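Local coordinates for protein amine oxidase (Emericella nidulans, PDB 3PGB) that probably oxidises primary amines to aldehydes, releasing ammonia and hydrogen peroxide, with the help of a copper ion and a topaquinone cofactor made from one of its own tyrosines, at residues A77-W82 against A105-H110; Y355-R360 against S365-K370. All coordinates share one frame; numbering follows the deposited sequence.

From the N terminus, the chain first runs through helix 73-84, crosses a connection of 22 residues between the two segments, and returns as strand 102-110 beneath that helix; contact 1 closes this loop. Contact 2 comes some 250 residues later and closes a far shorter one, the turn of the hairpin 352-359/363-371 in the copper amine oxidase enzyme domain. The two loops follow one another in series, neither nesting nor crossing. Their centres are about 20 Å apart, yet they meet: Leu-106 CD1 packs 3.8 Å from Arg-360 CB, and Glu-108 OE1 lies 3.7 Å from Asn-359 CB. Strand 102-110 thus joins the helix-covered N-terminal sheet to the end of the hairpin strand.

Contact 1: A77-W82 against A105-H110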
loop_
_atom_site.group_PDB
_atom_site.type_symbol
_atom_site.label_atom_id
_atom_site.label_comp_id
_atom_site.label_asym_id
_atom_site.label_seq_id
_atom_site.Cartn_x
_atom_site.Cartn_y
_atom_site.Cartn_z
ATOM N N ALA A 77 -31.114 -18.699 -23.900
ATOM C CA ALA A 77 -32.322 -19.516 -24.021
ATOM C C ALA A 77 -32.328 -20.321 -25.323
ATOM O O ALA A 77 -32.605 -21.523 -25.315
ATOM C CB ALA A 77 -33.561 -18.635 -23.950
ATOM N N ASP A 78 -32.029 -19.652 -26.436
ATOM C CA ASP A 78 -31.996 -20.312 -27.736
ATOM C C ASP A 78 -30.961 -21.449 -27.773
ATOM O O ASP A 78 -31.256 -22.543 -28.266
ATOM C CB ASP A 78 -31.719 -19.298 -28.855
ATOM C CG ASP A 78 -32.950 -18.470 -29.229
ATOM O OD1 ASP A 78 -34.037 -18.686 -28.648
ATOM O OD2 ASP A 78 -32.826 -17.605 -30.123
ATOM N N VAL A 79 -29.772 -21.194 -27.228
ATOM C CA VAL A 79 -28.705 -22.191 -27.198
ATOM C C VAL A 79 -29.075 -23.398 -26.335
ATOM O O VAL A 79 -28.817 -24.525 -26.720
ATOM C CB VAL A 79 -27.383 -21.585 -26.700
ATOM C CG1 VAL A 79 -26.332 -22.668 -26.508
ATOM C CG2 VAL A 79 -26.896 -20.530 -27.674
ATOM N N ALA A 80 -29.689 -23.163 -25.180
ATOM C CA ALA A 80 -30.128 -24.262 -24.323
ATOM C C ALA A 80 -31.098 -25.166 -25.083
ATOM O O ALA A 80 -30.890 -26.374 -25.182
ATOM C CB ALA A 80 -30.778 -23.730 -23.056
ATOM N N LYS A 81 -32.143 -24.561 -25.635
ATOM C CA LYS A 81 -33.149 -25.280 -26.413
ATOM C C LYS A 81 -32.507 -26.084 -27.555
ATOM O O LYS A 81 -32.851 -27.246 -27.774
ATOM C CB LYS A 81 -34.189 -24.286 -26.961
ATOM C CG LYS A 81 -35.358 -24.915 -27.722
ATOM C CD LYS A 81 -34.994 -25.204 -29.182
ATOM N N TRP A 82 -31.571 -25.455 -28.261
ATOM C CA TRP A 82 -30.852 -26.088 -29.372
ATOM C C TRP A 82 -30.072 -27.315 -28.922
ATOM O O TRP A 82 -30.125 -28.363 -29.570
ATOM C CB TRP A 82 -29.882 -25.086 -29.986
ATOM C CG TRP A 82 -29.241 -25.523 -31.259
ATOM C CD1 TRP A 82 -29.743 -25.376 -32.516
ATOM C CD2 TRP A 82 -27.956 -26.135 -31.408
ATOM N NE1 TRP A 82 -28.860 -25.877 -33.442
ATOM C CE2 TRP A 82 -27.753 -26.348 -32.788
ATOM C CE3 TRP A 82 -26.962 -26.538 -30.506
ATOM C CZ2 TRP A 82 -26.594 -26.943 -33.292
ATOM C CZ3 TRP A 82 -25.811 -27.130 -31.005
ATOM C CH2 TRP A 82 -25.637 -27.328 -32.389
ATOM N N ALA A 105 -23.144 -27.967 -18.051
ATOM C CA ALA A 105 -22.471 -27.299 -16.941
ATOM C C ALA A 105 -22.419 -25.786 -17.148
ATOM O O ALA A 105 -22.506 -25.027 -16.187
ATOM C CB ALA A 105 -21.054 -27.861 -16.750
ATOM N N LEU A 106 -22.278 -25.346 -18.392
ATOM C CA LEU A 106 -22.164 -23.922 -18.672
ATOM C C LEU A 106 -22.554 -23.575 -20.100
ATOM O O LEU A 106 -22.265 -24.318 -21.025
ATOM C CB LEU A 106 -20.732 -23.449 -18.415
ATOM C CG LEU A 106 -20.448 -21.959 -18.608
ATOM C CD1 LEU A 106 -21.266 -21.121 -17.642
ATOM C CD2 LEU A 106 -18.964 -21.680 -18.448
ATOM N N ILE A 107 -23.221 -22.436 -20.253
ATOM C CA ILE A 107 -23.456 -21.820 -21.552
ATOM C C ILE A 107 -23.090 -20.354 -21.405
ATOM O O ILE A 107 -23.670 -19.644 -20.577
ATOM C CB ILE A 107 -24.925 -21.929 -21.997
ATOM C CG1 ILE A 107 -25.392 -23.386 -21.990
ATOM C CG2 ILE A 107 -25.092 -21.357 -23.376
ATOM C CD1 ILE A 107 -26.855 -23.554 -22.351
ATOM N N GLU A 108 -22.119 -19.907 -22.192
ATOM C CA GLU A 108 -21.644 -18.528 -22.121
ATOM C C GLU A 108 -21.175 -18.053 -23.488
ATOM O O GLU A 108 -21.044 -18.849 -24.413
ATOM C CB GLU A 108 -20.492 -18.407 -21.122
ATOM C CG GLU A 108 -19.230 -19.178 -21.532
ATOM C CD GLU A 108 -18.033 -18.877 -20.656
ATOM O OE1 GLU A 108 -18.219 -18.306 -19.556
ATOM O OE2 GLU A 108 -16.902 -19.214 -21.075
ATOM N N LEU A 109 -20.917 -16.752 -23.599
ATOM C CA LEU A 109 -20.365 -16.189 -24.816
ATOM C C LEU A 109 -18.935 -16.657 -24.947
ATOM O O LEU A 109 -18.146 -16.542 -24.006
ATOM C CB LEU A 109 -20.392 -14.656 -24.788
ATOM C CG LEU A 109 -19.793 -13.951 -26.015
ATOM C CD1 LEU A 109 -20.670 -14.164 -27.239
ATOM C CD2 LEU A 109 -19.585 -12.457 -25.758
ATOM N N HIS A 110 -18.600 -17.195 -26.110
ATOM C CA HIS A 110 -17.209 -17.415 -26.436
ATOM C C HIS A 110 -16.654 -16.052 -26.791
ATOM O O HIS A 110 -17.162 -15.405 -27.699
ATOM C CB HIS A 110 -17.061 -18.372 -27.612
ATOM C CG HIS A 110 -15.651 -18.530 -28.078
ATOM N ND1 HIS A 110 -14.736 -19.327 -27.426
ATOM C CD2 HIS A 110 -14.995 -17.988 -29.130
ATOM C CE1 HIS A 110 -13.579 -19.275 -28.059
ATOM N NE2 HIS A 110 -13.710 -18.470 -29.098
#
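Val-79 and Ala-80, the residues that meet Ile-107 here, belong to a helical turn whose shortest polar bond runs from Trp-82 N to Asp-78 O, 2.9 Å; the contact with strand 102-110 itself is wholly apolar. Ile-107 carries the strand's side of it with two separate branches. With chi1 at -55°, CG1 lies beside the backbone N and CG2 anti to it; CG2 then rests against Val-79 CG1 at 3.6 Å, the valine and isoleucine pointing past one another and meeting flank to flank. The other branch is extended through chi2 of 177°, which carries the terminal methyl CD1 to the helix backbone itself, 3.9 Å from Ala-80 CA and 4.0 Å from Ala-80 CB. The small alanine side chain lets this methyl approach the helix surface. Val-134 of the neighbouring strand 131-138 touches both Val-79 and Ile-107, continuing the apolar layer across the sheet. Such a helix lying over an antiparallel sheet fits the small alpha/beta N-terminal domains of copper amine oxidases. Next along the strand, Glu-108 bonds through OE2 to His-133 ND1. With no polar bond between helix and strand, what joins them here is burial and the fit of methyl groups.

Contact 2: Y355-R360 against S365-K370; sequences YIAFNR and SLFDIK
Asp-368 swings its carboxylate anti to the backbone N (chi1 -164°), while Tyr-355 holds its ring beside its own N (chi1 -69°); the ring and the carboxylate end up alongside one another, extending together, their planes only 13° apart. They stand where the paired part of the antiparallel beta hairpin 352-359/363-371 ends, Asp-368 lying at the corner where the second strand turns. Tyr-355 CE1 lies 3.7 Å from Asp-368 OD1, and a water completes the link, 2.7 Å from Tyr-355 OH and donating to OD1 over 3.2 Å. The stronger partner of this carboxylate is Arg-375, which forms a salt bridge with OD2. Between the strands, Tyr-355 and Phe-367 make a hydrogen-bonded pair: Tyr-355 N reaches Phe-367 O at 2.9 Å, almost straight and in the carbonyl plane. Ala-357 and Ser-365 form the second such pair, joined through Ala-357 N to Ser-365 O at 2.9 Å; the return bond from Ser-365 N is more bent, coming from above the carbonyl plane of Ala-357. Trp-68 stacks on the Phe-367 ring and meets Tyr-355 edge to face, covering this side of the hairpin. In the same layer Ala-357 CB sits at the edge of the Phe-367 ring, near its plane, 3.5 Å from CE1 and 3.6 Å from CD1.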
loop_
_atom_site.group_PDB
_atom_site.type_symbol
_atom_site.label_atom_id
_atom_site.label_comp_id
_atom_site.label_asym_id
_atom_site.label_seq_id
_atom_site.Cartn_x
_atom_site.Cartn_y
_atom_site.Cartn_z
ATOM N N TYR A 355 -14.640 -1.087 -21.342
ATOM C CA TYR A 355 -15.809 -1.967 -21.379
ATOM C C TYR A 355 -15.746 -2.960 -20.230
ATOM O O TYR A 355 -14.672 -3.424 -19.861
ATOM C CB TYR A 355 -15.870 -2.746 -22.694
ATOM C CG TYR A 355 -16.178 -1.915 -23.923
ATOM C CD1 TYR A 355 -15.204 -1.125 -24.511
ATOM C CD2 TYR A 355 -17.433 -1.944 -24.507
ATOM C CE1 TYR A 355 -15.469 -0.373 -25.647
ATOM C CE2 TYR A 355 -17.718 -1.194 -25.645
ATOM C CZ TYR A 355 -16.731 -0.410 -26.214
ATOM O OH TYR A 355 -17.012 0.340 -27.342
ATOM N N ILE A 356 -16.907 -3.290 -19.685
ATOM C CA ILE A 356 -17.041 -4.285 -18.630
ATOM C C ILE A 356 -17.426 -5.626 -19.253
ATOM O O ILE A 356 -18.286 -5.694 -20.130
ATOM C CB ILE A 356 -18.124 -3.850 -17.612
ATOM C CG1 ILE A 356 -17.662 -2.598 -16.858
ATOM C CG2 ILE A 356 -18.460 -4.964 -16.627
ATOM C CD1 ILE A 356 -18.760 -1.972 -16.008
ATOM N N ALA A 357 -16.760 -6.686 -18.808
ATOM C CA ALA A 357 -17.110 -8.053 -19.188
ATOM C C ALA A 357 -17.246 -8.890 -17.930
ATOM O O ALA A 357 -16.728 -8.521 -16.878
ATOM C CB ALA A 357 -16.058 -8.633 -20.102
ATOM N N PHE A 358 -17.949 -10.012 -18.034
ATOM C CA PHE A 358 -18.223 -10.839 -16.862
ATOM C C PHE A 358 -18.521 -12.286 -17.236
ATOM O O PHE A 358 -19.407 -12.544 -18.044
ATOM C CB PHE A 358 -19.414 -10.258 -16.097
ATOM C CG PHE A 358 -19.544 -10.769 -14.694
ATOM C CD1 PHE A 358 -20.330 -11.873 -14.412
ATOM C CD2 PHE A 358 -18.889 -10.137 -13.656
ATOM C CE1 PHE A 358 -20.453 -12.344 -13.111
ATOM C CE2 PHE A 358 -19.006 -10.599 -12.356
ATOM C CZ PHE A 358 -19.793 -11.699 -12.081
ATOM N N ASN A 359 -17.790 -13.229 -16.644
ATOM C CA ASN A 359 -18.073 -14.651 -16.856
ATOM C C ASN A 359 -18.179 -15.446 -15.559
ATOM O O ASN A 359 -17.944 -14.916 -14.475
ATOM C CB ASN A 359 -17.059 -15.286 -17.826
ATOM C CG ASN A 359 -15.638 -15.257 -17.311
ATOM O OD1 ASN A 359 -15.387 -15.230 -16.101
ATOM N ND2 ASN A 359 -14.688 -15.274 -18.239
ATOM N N ARG A 360 -18.575 -16.709 -15.693
ATOM C CA ARG A 360 -18.716 -17.645 -14.574
ATOM C C ARG A 360 -17.372 -17.958 -13.908
ATOM O O ARG A 360 -17.283 -18.020 -12.689
ATOM C CB ARG A 360 -19.442 -18.928 -15.064
ATOM C CG ARG A 360 -18.882 -20.307 -14.627
ATOM C CD ARG A 360 -19.197 -20.630 -13.197
ATOM N NE ARG A 360 -19.200 -22.064 -12.875
ATOM C CZ ARG A 360 -18.119 -22.824 -12.692
ATOM N NH1 ARG A 360 -16.892 -22.346 -12.850
ATOM N NH2 ARG A 360 -18.272 -24.097 -12.363
ATOM N N SER A 365 -14.047 -8.511 -15.638
ATOM C CA SER A 365 -12.934 -8.303 -16.554
ATOM C C SER A 365 -13.127 -6.968 -17.262
ATOM O O SER A 365 -14.263 -6.522 -17.436
ATOM C CB SER A 365 -12.895 -9.442 -17.562
ATOM O OG SER A 365 -11.657 -9.485 -18.231
ATOM N N LEU A 366 -12.024 -6.324 -17.641
ATOM C CA LEU A 366 -12.066 -5.045 -18.363
ATOM C C LEU A 366 -11.430 -5.195 -19.741
ATOM O O LEU A 366 -10.410 -5.870 -19.887
ATOM C CB LEU A 366 -11.327 -3.948 -17.587
ATOM C CG LEU A 366 -12.007 -3.390 -16.335
ATOM C CD1 LEU A 366 -12.146 -4.457 -15.267
ATOM C CD2 LEU A 366 -11.227 -2.198 -15.794
ATOM N N PHE A 367 -12.029 -4.555 -20.741
ATOM C CA PHE A 367 -11.519 -4.585 -22.109
ATOM C C PHE A 367 -11.406 -3.184 -22.698
ATOM O O PHE A 367 -12.143 -2.278 -22.331
ATOM C CB PHE A 367 -12.433 -5.426 -23.000
ATOM C CG PHE A 367 -12.306 -6.902 -22.778
ATOM C CD1 PHE A 367 -13.107 -7.553 -21.851
ATOM C CD2 PHE A 367 -11.384 -7.646 -23.499
ATOM C CE1 PHE A 367 -12.985 -8.923 -21.649
ATOM C CE2 PHE A 367 -11.258 -9.014 -23.301
ATOM C CZ PHE A 367 -12.055 -9.654 -22.382
ATOM N N ASP A 368 -10.478 -3.026 -23.631
ATOM C CA ASP A 368 -10.286 -1.781 -24.359
ATOM C C ASP A 368 -10.197 -0.583 -23.414
ATOM O O ASP A 368 -10.879 0.421 -23.609
ATOM C CB ASP A 368 -11.414 -1.600 -25.387
ATOM C CG ASP A 368 -11.101 -0.540 -26.452
ATOM O OD1 ASP A 368 -12.064 -0.052 -27.082
ATOM O OD2 ASP A 368 -9.917 -0.201 -26.671
ATOM N N ILE A 369 -9.357 -0.701 -22.387
ATOM C CA ILE A 369 -9.104 0.404 -21.471
ATOM C C ILE A 369 -8.301 1.462 -22.224
ATOM O O ILE A 369 -7.177 1.195 -22.632
ATOM C CB ILE A 369 -8.320 -0.056 -20.196
ATOM C CG1 ILE A 369 -9.140 -1.075 -19.393
ATOM C CG2 ILE A 369 -7.971 1.132 -19.317
ATOM C CD1 ILE A 369 -8.461 -1.577 -18.144
ATOM N N LYS A 370 -8.883 2.645 -22.421
ATOM C CA LYS A 370 -8.203 3.736 -23.137
ATOM C C LYS A 370 -7.909 4.914 -22.209
ATOM O O LYS A 370 -8.600 5.110 -21.218
ATOM C CB LYS A 370 -9.037 4.222 -24.337
ATOM C CG LYS A 370 -9.435 3.113 -25.331
ATOM C CD LYS A 370 -10.312 3.612 -26.484
ATOM C CE LYS A 370 -9.525 4.489 -27.450
ATOM N NZ LYS A 370 -10.343 5.022 -28.585
HETATM O O HOH W 1 -14.691 1.450 -28.199
#